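Local coordinates for protein arginine decarboxylase (Campylobacter jejuni subsp. jejuni, PDB 3NZP) that probably catalyses the pyridoxal-phosphate-dependent decarboxylation of arginine to agmatine, a step in polyamine biosynthesis, at residues B[50-55]-B[535-540]; B[46-51]-B[328-333]; B[32-37]-B[543-548]; B[58-63]-B[102-107]. All coordinates share one frame; numbering follows the deposited sequence.

Interaction 1: residues B[50-55]-B[535-540]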
loop_
_atom_site.group_PDB
_atom_site.type_symbol
_atom_site.label_atom_id
_atom_site.label_comp_id
_atom_site.label_asym_id
_atom_site.label_seq_id
_atom_site.Cartn_x
_atom_site.Cartn_y
_atom_site.Cartn_z
ATOM N N ARG B 50 7.566 12.846 16.315
ATOM C CA ARG B 50 6.329 13.611 16.285
ATOM C C ARG B 50 6.542 14.895 17.077
ATOM O O ARG B 50 7.025 14.868 18.217
ATOM C CB ARG B 50 5.178 12.830 16.913
ATOM C CG ARG B 50 4.686 11.646 16.133
ATOM C CD ARG B 50 3.451 11.049 16.814
ATOM N NE ARG B 50 3.288 9.621 16.522
ATOM C CZ ARG B 50 3.045 9.117 15.314
ATOM N NH1 ARG B 50 2.928 9.925 14.265
ATOM N NH2 ARG B 50 2.935 7.804 15.159
ATOM N N PHE B 51 6.174 16.016 16.471
ATOM C CA PHE B 51 6.314 17.316 17.110
ATOM C C PHE B 51 4.939 17.930 17.358
ATOM O O PHE B 51 4.383 18.618 16.495
ATOM C CB PHE B 51 7.149 18.235 16.220
ATOM C CG PHE B 51 8.577 17.807 16.093
ATOM C CD1 PHE B 51 9.484 18.064 17.118
ATOM C CD2 PHE B 51 9.021 17.152 14.946
ATOM C CE1 PHE B 51 10.810 17.682 17.005
ATOM C CE2 PHE B 51 10.349 16.759 14.818
ATOM C CZ PHE B 51 11.251 17.028 15.853
ATOM N N PRO B 52 4.371 17.690 18.547
ATOM C CA PRO B 52 3.058 18.224 18.894
ATOM C C PRO B 52 2.929 19.705 18.567
ATOM O O PRO B 52 1.881 20.153 18.106
ATOM C CB PRO B 52 2.959 17.960 20.389
ATOM C CG PRO B 52 3.780 16.741 20.569
ATOM C CD PRO B 52 4.975 17.019 19.704
ATOM N N HIS B 53 3.988 20.472 18.796
ATOM C CA HIS B 53 3.942 21.898 18.508
ATOM C C HIS B 53 3.473 22.190 17.084
ATOM O O HIS B 53 2.659 23.088 16.863
ATOM C CB HIS B 53 5.317 22.539 18.741
ATOM C CG HIS B 53 5.444 23.910 18.153
ATOM N ND1 HIS B 53 6.188 24.167 17.020
ATOM C CD2 HIS B 53 4.887 25.091 18.515
ATOM C CE1 HIS B 53 6.086 25.447 16.710
ATOM N NE2 HIS B 53 5.302 26.030 17.601
ATOM N N LEU B 54 3.990 21.435 16.122
ATOM C CA LEU B 54 3.609 21.620 14.729
ATOM C C LEU B 54 2.106 21.420 14.575
ATOM O O LEU B 54 1.442 22.142 13.828
ATOM C CB LEU B 54 4.371 20.632 13.842
ATOM C CG LEU B 54 5.639 21.167 13.163
ATOM C CD1 LEU B 54 6.354 22.102 14.089
ATOM C CD2 LEU B 54 6.549 20.005 12.767
ATOM N N ILE B 55 1.573 20.446 15.304
ATOM C CA ILE B 55 0.151 20.156 15.252
ATOM C C ILE B 55 -0.618 21.382 15.697
ATOM O O ILE B 55 -1.613 21.765 15.077
ATOM C CB ILE B 55 -0.206 18.963 16.151
ATOM C CG1 ILE B 55 0.647 17.763 15.773
ATOM C CG2 ILE B 55 -1.659 18.565 15.948
ATOM C CD1 ILE B 55 0.355 16.561 16.588
ATOM N N GLU B 535 9.171 5.251 17.370
ATOM C CA GLU B 535 8.670 6.610 17.277
ATOM C C GLU B 535 8.795 7.286 18.628
ATOM O O GLU B 535 8.744 6.630 19.669
ATOM C CB GLU B 535 7.218 6.627 16.817
ATOM C CG GLU B 535 6.203 6.201 17.866
ATOM C CD GLU B 535 4.761 6.387 17.374
ATOM O OE1 GLU B 535 4.345 5.648 16.434
ATOM O OE2 GLU B 535 4.058 7.283 17.921
ATOM N N ALA B 536 8.979 8.600 18.612
ATOM C CA ALA B 536 9.124 9.352 19.846
ATOM C C ALA B 536 8.431 10.690 19.692
ATOM O O ALA B 536 8.426 11.258 18.602
ATOM C CB ALA B 536 10.602 9.562 20.154
ATOM N N ILE B 537 7.851 11.186 20.782
ATOM C CA ILE B 537 7.157 12.473 20.775
ATOM C C ILE B 537 8.035 13.548 21.393
ATOM O O ILE B 537 8.347 13.486 22.578
ATOM C CB ILE B 537 5.874 12.378 21.568
ATOM C CG1 ILE B 537 5.016 11.270 20.965
ATOM C CG2 ILE B 537 5.169 13.733 21.591
ATOM C CD1 ILE B 537 3.806 10.946 21.782
ATOM N N ILE B 538 8.425 14.538 20.594
ATOM C CA ILE B 538 9.295 15.604 21.082
ATOM C C ILE B 538 8.552 16.864 21.512
ATOM O O ILE B 538 7.875 17.502 20.702
ATOM C CB ILE B 538 10.328 15.996 20.013
ATOM C CG1 ILE B 538 11.009 14.743 19.476
ATOM C CG2 ILE B 538 11.370 16.908 20.606
ATOM C CD1 ILE B 538 11.519 13.835 20.566
ATOM N N SER B 539 8.686 17.219 22.787
ATOM C CA SER B 539 8.042 18.412 23.324
ATOM C C SER B 539 9.044 19.549 23.358
ATOM O O SER B 539 10.213 19.344 23.658
ATOM C CB SER B 539 7.526 18.149 24.732
ATOM O OG SER B 539 6.773 19.257 25.190
ATOM N N ILE B 540 8.594 20.757 23.062
ATOM C CA ILE B 540 9.510 21.884 23.051
ATOM C C ILE B 540 8.970 23.056 23.861
ATOM O O ILE B 540 7.769 23.343 23.827
ATOM C CB ILE B 540 9.757 22.348 21.603
ATOM C CG1 ILE B 540 10.163 21.166 20.718
ATOM C CG2 ILE B 540 10.864 23.361 21.571
ATOM C CD1 ILE B 540 10.399 21.546 19.260
#

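Interaction 2: residues B[46-51]-B[328-333]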
loop_
_atom_site.group_PDB
_atom_site.type_symbol
_atom_site.label_atom_id
_atom_site.label_comp_id
_atom_site.label_asym_id
_atom_site.label_seq_id
_atom_site.Cartn_x
_atom_site.Cartn_y
_atom_site.Cartn_z
ATOM N N PRO B 46 15.840 3.308 12.070
ATOM C CA PRO B 46 15.003 4.437 11.668
ATOM C C PRO B 46 14.043 4.863 12.755
ATOM O O PRO B 46 13.498 4.024 13.475
ATOM C CB PRO B 46 14.270 3.895 10.455
ATOM C CG PRO B 46 14.050 2.468 10.832
ATOM C CD PRO B 46 15.386 2.064 11.423
ATOM N N LEU B 47 13.840 6.164 12.897
ATOM C CA LEU B 47 12.897 6.627 13.895
ATOM C C LEU B 47 11.962 7.688 13.364
ATOM O O LEU B 47 12.337 8.533 12.554
ATOM C CB LEU B 47 13.593 7.132 15.155
ATOM C CG LEU B 47 14.891 7.910 15.016
ATOM C CD1 LEU B 47 15.053 8.827 16.213
ATOM C CD2 LEU B 47 16.077 6.934 14.927
ATOM N N LEU B 48 10.717 7.609 13.816
ATOM C CA LEU B 48 9.699 8.560 13.430
ATOM C C LEU B 48 9.527 9.536 14.594
ATOM O O LEU B 48 9.243 9.117 15.711
ATOM C CB LEU B 48 8.388 7.843 13.163
ATOM C CG LEU B 48 7.235 8.792 12.830
ATOM C CD1 LEU B 48 7.530 9.464 11.504
ATOM C CD2 LEU B 48 5.911 8.033 12.768
ATOM N N LEU B 49 9.715 10.828 14.339
ATOM C CA LEU B 49 9.563 11.830 15.389
ATOM C C LEU B 49 8.273 12.615 15.211
ATOM O O LEU B 49 7.919 12.988 14.094
ATOM C CB LEU B 49 10.737 12.803 15.387
ATOM C CG LEU B 49 12.092 12.124 15.586
ATOM C CD1 LEU B 49 13.209 13.158 15.641
ATOM C CD2 LEU B 49 12.038 11.330 16.868
ATOM N N ARG B 50 7.566 12.846 16.315
ATOM C CA ARG B 50 6.329 13.611 16.285
ATOM C C ARG B 50 6.542 14.895 17.077
ATOM O O ARG B 50 7.025 14.868 18.217
ATOM C CB ARG B 50 5.178 12.830 16.913
ATOM C CG ARG B 50 4.686 11.646 16.133
ATOM C CD ARG B 50 3.451 11.049 16.814
ATOM N NE ARG B 50 3.288 9.621 16.522
ATOM C CZ ARG B 50 3.045 9.117 15.314
ATOM N NH1 ARG B 50 2.928 9.925 14.265
ATOM N NH2 ARG B 50 2.935 7.804 15.159
ATOM N N PHE B 51 6.174 16.016 16.471
ATOM C CA PHE B 51 6.314 17.316 17.110
ATOM C C PHE B 51 4.939 17.930 17.358
ATOM O O PHE B 51 4.383 18.618 16.495
ATOM C CB PHE B 51 7.149 18.235 16.220
ATOM C CG PHE B 51 8.577 17.807 16.093
ATOM C CD1 PHE B 51 9.484 18.064 17.118
ATOM C CD2 PHE B 51 9.021 17.152 14.946
ATOM C CE1 PHE B 51 10.810 17.682 17.005
ATOM C CE2 PHE B 51 10.349 16.759 14.818
ATOM C CZ PHE B 51 11.251 17.028 15.853
ATOM N N ASN B 328 2.780 17.779 8.408
ATOM C CA ASN B 328 4.099 18.148 8.940
ATOM C C ASN B 328 4.463 17.751 10.363
ATOM O O ASN B 328 5.608 17.908 10.769
ATOM C CB ASN B 328 4.307 19.669 8.844
ATOM C CG ASN B 328 3.506 20.442 9.893
ATOM O OD1 ASN B 328 3.774 21.615 10.160
ATOM N ND2 ASN B 328 2.513 19.785 10.483
ATOM N N HIS B 329 3.514 17.252 11.135
ATOM C CA HIS B 329 3.828 16.923 12.516
ATOM C C HIS B 329 4.882 15.831 12.692
ATOM O O HIS B 329 5.554 15.777 13.726
ATOM C CB HIS B 329 2.559 16.532 13.265
ATOM C CG HIS B 329 2.311 15.057 13.313
ATOM N ND1 HIS B 329 1.580 14.387 12.354
ATOM C CD2 HIS B 329 2.711 14.120 14.204
ATOM C CE1 HIS B 329 1.541 13.100 12.655
ATOM N NE2 HIS B 329 2.220 12.911 13.772
ATOM N N ALA B 330 5.036 14.969 11.689
ATOM C CA ALA B 330 5.976 13.852 11.764
ATOM C C ALA B 330 7.121 13.861 10.769
ATOM O O ALA B 330 6.938 14.108 9.572
ATOM C CB ALA B 330 5.214 12.555 11.622
ATOM N N VAL B 331 8.309 13.552 11.269
ATOM C CA VAL B 331 9.493 13.498 10.425
ATOM C C VAL B 331 10.080 12.106 10.549
ATOM O O VAL B 331 10.219 11.587 11.659
ATOM C CB VAL B 331 10.544 14.520 10.868
ATOM C CG1 VAL B 331 11.722 14.475 9.914
ATOM C CG2 VAL B 331 9.940 15.917 10.911
ATOM N N LEU B 332 10.413 11.502 9.412
ATOM C CA LEU B 332 10.998 10.167 9.409
ATOM C C LEU B 332 12.496 10.281 9.173
ATOM O O LEU B 332 12.928 10.560 8.060
ATOM C CB LEU B 332 10.359 9.319 8.304
ATOM C CG LEU B 332 10.621 7.804 8.317
ATOM C CD1 LEU B 332 11.968 7.488 7.727
ATOM C CD2 LEU B 332 10.516 7.302 9.748
ATOM N N ILE B 333 13.287 10.088 10.223
ATOM C CA ILE B 333 14.744 10.164 10.114
ATOM C C ILE B 333 15.327 8.771 9.922
ATOM O O ILE B 333 14.957 7.831 10.634
ATOM C CB ILE B 333 15.383 10.756 11.386
ATOM C CG1 ILE B 333 15.046 12.237 11.506
ATOM C CG2 ILE B 333 16.879 10.516 11.383
ATOM C CD1 ILE B 333 13.732 12.491 12.192
#

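Interaction 3: residues B[32-37]-B[543-548]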
loop_
_atom_site.group_PDB
_atom_site.type_symbol
_atom_site.label_atom_id
_atom_site.label_comp_id
_atom_site.label_asym_id
_atom_site.label_seq_id
_atom_site.Cartn_x
_atom_site.Cartn_y
_atom_site.Cartn_z
ATOM N N ILE B 32 18.847 16.799 14.254
ATOM C CA ILE B 32 20.033 15.958 14.358
ATOM C C ILE B 32 20.456 15.762 15.812
ATOM O O ILE B 32 21.034 14.736 16.156
ATOM C CB ILE B 32 21.215 16.574 13.596
ATOM C CG1 ILE B 32 22.405 15.619 13.609
ATOM C CG2 ILE B 32 21.590 17.901 14.224
ATOM C CD1 ILE B 32 22.249 14.459 12.681
ATOM N N ASP B 33 20.180 16.753 16.656
ATOM C CA ASP B 33 20.534 16.677 18.077
ATOM C C ASP B 33 19.602 15.722 18.804
ATOM O O ASP B 33 20.037 14.900 19.615
ATOM C CB ASP B 33 20.423 18.050 18.751
ATOM C CG ASP B 33 21.589 18.974 18.428
ATOM O OD1 ASP B 33 21.526 20.149 18.857
ATOM O OD2 ASP B 33 22.558 18.537 17.764
ATOM N N ILE B 34 18.311 15.853 18.526
ATOM C CA ILE B 34 17.311 15.002 19.152
ATOM C C ILE B 34 17.596 13.563 18.756
ATOM O O ILE B 34 17.528 12.658 19.588
ATOM C CB ILE B 34 15.890 15.403 18.710
ATOM C CG1 ILE B 34 15.644 16.873 19.049
ATOM C CG2 ILE B 34 14.862 14.551 19.425
ATOM C CD1 ILE B 34 14.386 17.429 18.452
ATOM N N VAL B 35 17.935 13.352 17.486
ATOM C CA VAL B 35 18.235 12.002 17.011
ATOM C C VAL B 35 19.388 11.419 17.812
ATOM O O VAL B 35 19.247 10.360 18.431
ATOM C CB VAL B 35 18.607 11.984 15.512
ATOM C CG1 VAL B 35 18.991 10.572 15.092
ATOM C CG2 VAL B 35 17.439 12.464 14.690
ATOM N N LYS B 36 20.523 12.118 17.797
ATOM C CA LYS B 36 21.713 11.675 18.520
ATOM C C LYS B 36 21.392 11.242 19.948
ATOM O O LYS B 36 21.811 10.167 20.386
ATOM C CB LYS B 36 22.762 12.783 18.550
ATOM C CG LYS B 36 23.587 12.911 17.289
ATOM C CD LYS B 36 24.672 13.968 17.490
ATOM C CE LYS B 36 25.743 13.931 16.401
ATOM N NZ LYS B 36 25.228 14.253 15.039
ATOM N N GLU B 37 20.645 12.076 20.668
ATOM C CA GLU B 37 20.280 11.772 22.047
ATOM C C GLU B 37 19.551 10.437 22.118
ATOM O O GLU B 37 19.883 9.580 22.940
ATOM C CB GLU B 37 19.387 12.866 22.627
ATOM C CG GLU B 37 19.251 12.751 24.134
ATOM C CD GLU B 37 18.169 13.645 24.716
ATOM O OE1 GLU B 37 18.081 14.830 24.326
ATOM O OE2 GLU B 37 17.411 13.156 25.582
ATOM N N LYS B 543 12.731 26.227 27.801
ATOM C CA LYS B 543 13.891 25.565 28.412
ATOM C C LYS B 543 14.647 24.726 27.381
ATOM O O LYS B 543 15.848 24.496 27.510
ATOM C CB LYS B 543 13.429 24.647 29.555
ATOM C CG LYS B 543 12.379 25.251 30.474
ATOM C CD LYS B 543 12.916 26.457 31.225
ATOM C CE LYS B 543 11.816 27.171 32.006
ATOM N NZ LYS B 543 11.082 26.263 32.936
ATOM N N GLY B 544 13.921 24.257 26.368
ATOM C CA GLY B 544 14.509 23.434 25.319
ATOM C C GLY B 544 13.530 22.368 24.850
ATOM O O GLY B 544 12.320 22.609 24.779
ATOM N N TYR B 545 14.035 21.181 24.530
ATOM C CA TYR B 545 13.154 20.102 24.076
ATOM C C TYR B 545 13.242 18.927 25.023
ATOM O O TYR B 545 14.211 18.789 25.750
ATOM C CB TYR B 545 13.542 19.657 22.670
ATOM C CG TYR B 545 14.824 18.877 22.602
ATOM C CD1 TYR B 545 14.828 17.495 22.780
ATOM C CD2 TYR B 545 16.030 19.511 22.325
ATOM C CE1 TYR B 545 16.003 16.764 22.673
ATOM C CE2 TYR B 545 17.209 18.792 22.217
ATOM C CZ TYR B 545 17.189 17.418 22.389
ATOM O OH TYR B 545 18.350 16.695 22.251
ATOM N N GLU B 546 12.229 18.077 25.023
ATOM C CA GLU B 546 12.244 16.928 25.913
ATOM C C GLU B 546 11.627 15.687 25.270
ATOM O O GLU B 546 10.426 15.642 24.979
ATOM C CB GLU B 546 11.518 17.279 27.213
ATOM C CG GLU B 546 11.173 16.085 28.081
ATOM C CD GLU B 546 10.389 16.474 29.323
ATOM O OE1 GLU B 546 9.773 15.577 29.945
ATOM O OE2 GLU B 546 10.390 17.676 29.679
ATOM N N VAL B 547 12.464 14.680 25.043
ATOM C CA VAL B 547 12.002 13.435 24.447
ATOM C C VAL B 547 11.015 12.781 25.396
ATOM O O VAL B 547 11.170 12.873 26.609
ATOM C CB VAL B 547 13.175 12.464 24.205
ATOM C CG1 VAL B 547 12.660 11.166 23.606
ATOM C CG2 VAL B 547 14.191 13.111 23.275
ATOM N N GLU B 548 9.994 12.135 24.848
ATOM C CA GLU B 548 9.002 11.467 25.683
ATOM C C GLU B 548 8.038 10.622 24.863
ATOM O O GLU B 548 7.890 10.832 23.665
ATOM C CB GLU B 548 8.222 12.491 26.497
ATOM C CG GLU B 548 7.590 13.587 25.678
ATOM C CD GLU B 548 7.067 14.706 26.556
ATOM O OE1 GLU B 548 7.901 15.472 27.113
ATOM O OE2 GLU B 548 5.828 14.811 26.698
#

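Interaction 4: residues B[58-63]-B[102-107]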
loop_
_atom_site.group_PDB
_atom_site.type_symbol
_atom_site.label_atom_id
_atom_site.label_comp_id
_atom_site.label_asym_id
_atom_site.label_seq_id
_atom_site.Cartn_x
_atom_site.Cartn_y
_atom_site.Cartn_z
ATOM N N GLN B 58 -0.562 24.174 13.189
ATOM C CA GLN B 58 -1.526 23.897 12.140
ATOM C C GLN B 58 -2.960 24.199 12.494
ATOM O O GLN B 58 -3.695 24.745 11.676
ATOM C CB GLN B 58 -1.396 22.453 11.691
ATOM C CG GLN B 58 -0.169 22.271 10.841
ATOM C CD GLN B 58 -0.273 23.052 9.560
ATOM O OE1 GLN B 58 -1.051 22.701 8.686
ATOM N NE2 GLN B 58 0.495 24.130 9.443
ATOM N N ILE B 59 -3.361 23.835 13.704
ATOM C CA ILE B 59 -4.718 24.078 14.155
ATOM C C ILE B 59 -4.997 25.569 14.197
ATOM O O ILE B 59 -5.986 26.033 13.639
ATOM C CB ILE B 59 -4.948 23.497 15.551
ATOM C CG1 ILE B 59 -4.800 21.982 15.509
ATOM C CG2 ILE B 59 -6.336 23.869 16.053
ATOM C CD1 ILE B 59 -4.887 21.345 16.866
ATOM N N GLU B 60 -4.130 26.325 14.862
ATOM C CA GLU B 60 -4.342 27.757 14.946
ATOM C C GLU B 60 -4.143 28.408 13.593
ATOM O O GLU B 60 -4.567 29.538 13.360
ATOM C CB GLU B 60 -3.422 28.392 15.996
ATOM C CG GLU B 60 -1.994 27.904 15.998
ATOM C CD GLU B 60 -1.238 28.316 17.269
ATOM O OE1 GLU B 60 -1.709 27.983 18.390
ATOM O OE2 GLU B 60 -0.168 28.965 17.143
ATOM N N ASN B 61 -3.516 27.685 12.686
ATOM C CA ASN B 61 -3.306 28.218 11.362
ATOM C C ASN B 61 -4.622 28.103 10.579
ATOM O O ASN B 61 -4.987 29.008 9.842
ATOM C CB ASN B 61 -2.167 27.457 10.702
ATOM C CG ASN B 61 -1.714 28.096 9.418
ATOM O OD1 ASN B 61 -1.622 29.320 9.314
ATOM N ND2 ASN B 61 -1.412 27.265 8.423
ATOM N N ILE B 62 -5.345 27.002 10.763
ATOM C CA ILE B 62 -6.625 26.812 10.087
ATOM C C ILE B 62 -7.636 27.799 10.660
ATOM O O ILE B 62 -8.191 28.624 9.930
ATOM C CB ILE B 62 -7.157 25.369 10.265
ATOM C CG1 ILE B 62 -6.247 24.392 9.521
ATOM C CG2 ILE B 62 -8.569 25.239 9.711
ATOM C CD1 ILE B 62 -6.655 22.959 9.671
ATOM N N TYR B 63 -7.871 27.731 11.967
ATOM C CA TYR B 63 -8.805 28.655 12.598
ATOM C C TYR B 63 -8.392 30.106 12.332
ATOM O O TYR B 63 -9.239 30.975 12.103
ATOM C CB TYR B 63 -8.880 28.382 14.097
ATOM C CG TYR B 63 -9.802 27.245 14.408
ATOM C CD1 TYR B 63 -9.383 25.920 14.317
ATOM C CD2 TYR B 63 -11.126 27.496 14.736
ATOM C CE1 TYR B 63 -10.273 24.869 14.549
ATOM C CE2 TYR B 63 -12.018 26.466 14.965
ATOM C CZ TYR B 63 -11.590 25.159 14.871
ATOM O OH TYR B 63 -12.517 24.170 15.101
ATOM N N LYS B 102 -8.480 21.500 21.790
ATOM C CA LYS B 102 -9.594 21.684 22.728
ATOM C C LYS B 102 -10.091 23.116 22.763
ATOM O O LYS B 102 -11.289 23.375 22.668
ATOM C CB LYS B 102 -9.192 21.270 24.138
ATOM C CG LYS B 102 -10.352 21.319 25.115
ATOM C CD LYS B 102 -9.929 20.844 26.479
ATOM C CE LYS B 102 -11.111 20.753 27.421
ATOM N NZ LYS B 102 -10.692 20.290 28.789
ATOM N N ASP B 103 -9.145 24.034 22.913
ATOM C CA ASP B 103 -9.441 25.458 22.983
ATOM C C ASP B 103 -10.128 25.961 21.725
ATOM O O ASP B 103 -10.723 27.035 21.731
ATOM C CB ASP B 103 -8.145 26.237 23.207
ATOM C CG ASP B 103 -7.647 26.149 24.639
ATOM O OD1 ASP B 103 -6.416 26.278 24.845
ATOM O OD2 ASP B 103 -8.488 25.965 25.552
ATOM N N TYR B 104 -10.061 25.178 20.655
ATOM C CA TYR B 104 -10.665 25.574 19.389
ATOM C C TYR B 104 -11.943 24.805 19.090
ATOM O O TYR B 104 -12.589 25.012 18.051
ATOM C CB TYR B 104 -9.657 25.360 18.269
ATOM C CG TYR B 104 -8.387 26.140 18.457
ATOM C CD1 TYR B 104 -8.235 27.407 17.894
ATOM C CD2 TYR B 104 -7.337 25.623 19.207
ATOM C CE1 TYR B 104 -7.063 28.138 18.069
ATOM C CE2 TYR B 104 -6.162 26.348 19.389
ATOM C CZ TYR B 104 -6.028 27.602 18.814
ATOM O OH TYR B 104 -4.846 28.283 18.948
ATOM N N ASN B 105 -12.308 23.921 20.012
ATOM C CA ASN B 105 -13.501 23.102 19.862
ATOM C C ASN B 105 -13.371 22.220 18.621
ATOM O O ASN B 105 -14.354 21.943 17.921
ATOM C CB ASN B 105 -14.736 23.975 19.743
ATOM C CG ASN B 105 -16.002 23.196 19.976
ATOM O OD1 ASN B 105 -16.997 23.376 19.271
ATOM N ND2 ASN B 105 -15.978 22.322 20.974
ATOM N N TYR B 106 -12.139 21.786 18.362
ATOM C CA TYR B 106 -11.813 20.938 17.224
ATOM C C TYR B 106 -12.480 19.577 17.424
ATOM O O TYR B 106 -12.327 18.948 18.469
ATOM C CB TYR B 106 -10.291 20.789 17.134
ATOM C CG TYR B 106 -9.749 20.588 15.738
ATOM C CD1 TYR B 106 -10.066 19.451 15.006
ATOM C CD2 TYR B 106 -8.914 21.533 15.153
ATOM C CE1 TYR B 106 -9.569 19.253 13.724
ATOM C CE2 TYR B 106 -8.407 21.348 13.868
ATOM C CZ TYR B 106 -8.738 20.205 13.156
ATOM O OH TYR B 106 -8.236 20.002 11.880
ATOM N N GLY B 107 -13.221 19.127 16.420
ATOM C CA GLY B 107 -13.919 17.858 16.527
ATOM C C GLY B 107 -13.209 16.676 15.898
ATOM O O GLY B 107 -12.059 16.783 15.475
#

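Interaction 1: residues B[50-55]-B[535-540]
The carbonyl O of R50 is met by two groups of the neighbouring strand: the N-H of I538 bonds to it at 2.8 Å, and the CA of I537 sends it a longer C-H contact. In turn R50 N is bonded to A536 O, which makes R50 and I537 a parallel bridge at the end of strand 47-50. The side chain adds a salt bridge. R50 NE lies 2.8 Å from OE2 of E535, an oxygen close to the guanidinium plane but approached from well above the plane of its carboxylate; the two planes are 68° apart. With E535 CG between backbone N and carbonyl carbon (chi1 74°), the extended chain brings its carboxylate to R50. NH2 makes a weak bond to OE1, while NH1 turns to E521. The C-terminal β domain, which in this family accompanies the barrel, borrows a strand from near the N-terminus, and the chain leaves it directly into helix 52-72, with F51 at the N-cap position. At that turn P52 CG packs against I537 CG2 at 3.5 Å, the two side chains crossing at nearly a right angle. F51 lies alongside I538, its CE1 3.5 Å from I538 CB, and its CD1 approaches the CD1 of I540.

Interaction 2: residues B[46-51]-B[328-333]
R50 runs alongside H329 for almost its whole length, both side chains pointing the same way. Its CB sits 3.9 Å from H329 CD2; CG moves on to the NE2 side of the ring, and CD lies at the ring's edge, near its plane. NE and NH2 turn to E535, and at the tip NH1 alone donates to H329 NE2, at 3.1 Å, with the guanidinium and imidazole planes only 23° apart. R50 CG is anti to its own carbonyl carbon (chi1 -70°) and the chain is extended from there to NE, which carries it past the imidazole edge. H329 ND1 is bonded to A326 O, so both ring nitrogens are engaged and the rotation of the ring is fixed; the CB of A330 lies over one face. NH1 is shared between H329 NE2 and the E521 carboxylate, which helps fix the end of the side chain.

Behind these side chains the backbones form a regular antiparallel ladder. L47 and I333 exchange two bonds, as do L49 and V331, the straightest being L49 N to V331 O at 173°. A fifth bond, F51 N to H329 O, carries the pairing past the strand end. L49 CD1 meets I333 CD1 at 3.6 Å on the face that also holds L47 and V331, whereas L48 CD1 rests on A330 CB on the other. Strand 47-50 is thereby held between strand 330-341 and strand 534-540 of the β domain, with helix 31-40 packed on the L49 and I333 face and H329 reaching I55 of helix 52-72.

Interaction 3: residues B[32-37]-B[543-548]
One face of the Y545 ring is taken by I34, whose CG1 stands nearly over the centre, 3.7 Å from the centroid: a CH-pi contact. The E37 carboxylate comes to the phenol end of the same ring, its plane turned 32° from the ring and its OE1 placed obliquely to it. Y545 OH donates to that OE1 at 2.8 Å, a weak bond by its geometry. With CG between the backbone N and the carbonyl carbon (chi1 72°), the tyrosine ring projects toward the helix. E37 meets it from the opposite direction, with CG anti to its backbone N and the chain extended beyond; the two side chains lie alongside each other, pointing opposite ways.

What is joined here is a helix and the outer strand of a β hairpin. Strand 545-551 folds back antiparallel on strand 534-540, and helix 31-40 lies across this part of the β domain, the two short segments running at 42° with axes 10.0 Å apart. I34 and E37, one helical turn apart, supply the helix's main contacts. Further along the strand, V547 CG2 touches I34 CG2 at 4.2 Å and has E37 OE2 nearby. I34 is buried and also packs on F51 and I538, whereas E37 and Y545 sit nearer the surface, well away from the cofactor.

Interaction 4: residues B[58-63]-B[102-107]
Three tyrosines, Y63, Y104 and Y106, gather here into an aromatic cluster in which Y63 meets each of the other two rings obliquely. Y63 and Y104 have their centroids 5.3 Å apart with planes at 45°, and the planes of Y63 and Y106 are at 56°. One face of the Y63 ring takes an aliphatic carbon: Y104 CB stands 3.9 Å from its centroid, almost on the normal. Y106 approaches elsewhere, its CD2 lying at the edge of the Y63 ring, 3.7 Å from CE1.

I59, one turn earlier on the helix, works as a wedge between the other two rings. Its CG2 lies over one face of Y104, displaced toward the rim, and meets the edge of Y106 at CD2, 3.6 Å away. This methyl group is anti to the backbone N of I59, while CG1 takes the position anti to the carbonyl carbon (chi1 -64°) and reaches CE2 of Y106.

Helix 52-72 leads into the first strand of the TIM-type (βα)8 barrel, 79-84, and residues 102-107 form the turn from helix 91-100 into the second, 107-110; the contact therefore packs the leading helix on the return of the first β-α-β crossover. Y63 OH is hydrogen-bonded to A81 N of strand 79-84, and it also lies 3.1 Å from Y104 O. At the outer side Y104 OH comes within 3.2 Å of E60 OE1 and also touches E60 CB. Deeper in, I62 CD1 meets Y106 OH, and the Y106 side chain lies, at the nearest atoms, about 8 Å from the bound pyridoxal phosphate.

Overall arrangement
Interactions 1, 2 and 3 lie together in the β domain. The centres of 1 and 2 are about 8 Å apart, those of 1 and 3 about 10 Å; in this part of the mixed sheet the order is 330-341, 47-50, 534-540, 545-551. Interaction 4 belongs to the cofactor-binding barrel, its centre about 17 Å from that of interaction 1, and helix 52-72 links the two. Along the chain the first halves come as 32-37, 46-51 with 50-55, and 58-63, their partners as 102-107, 328-333, 535-540 and 543-548; interaction 4 is innermost and interaction 3 outermost. The N-terminal region is thus built into the β domain before the chain enters the barrel, tying the two together.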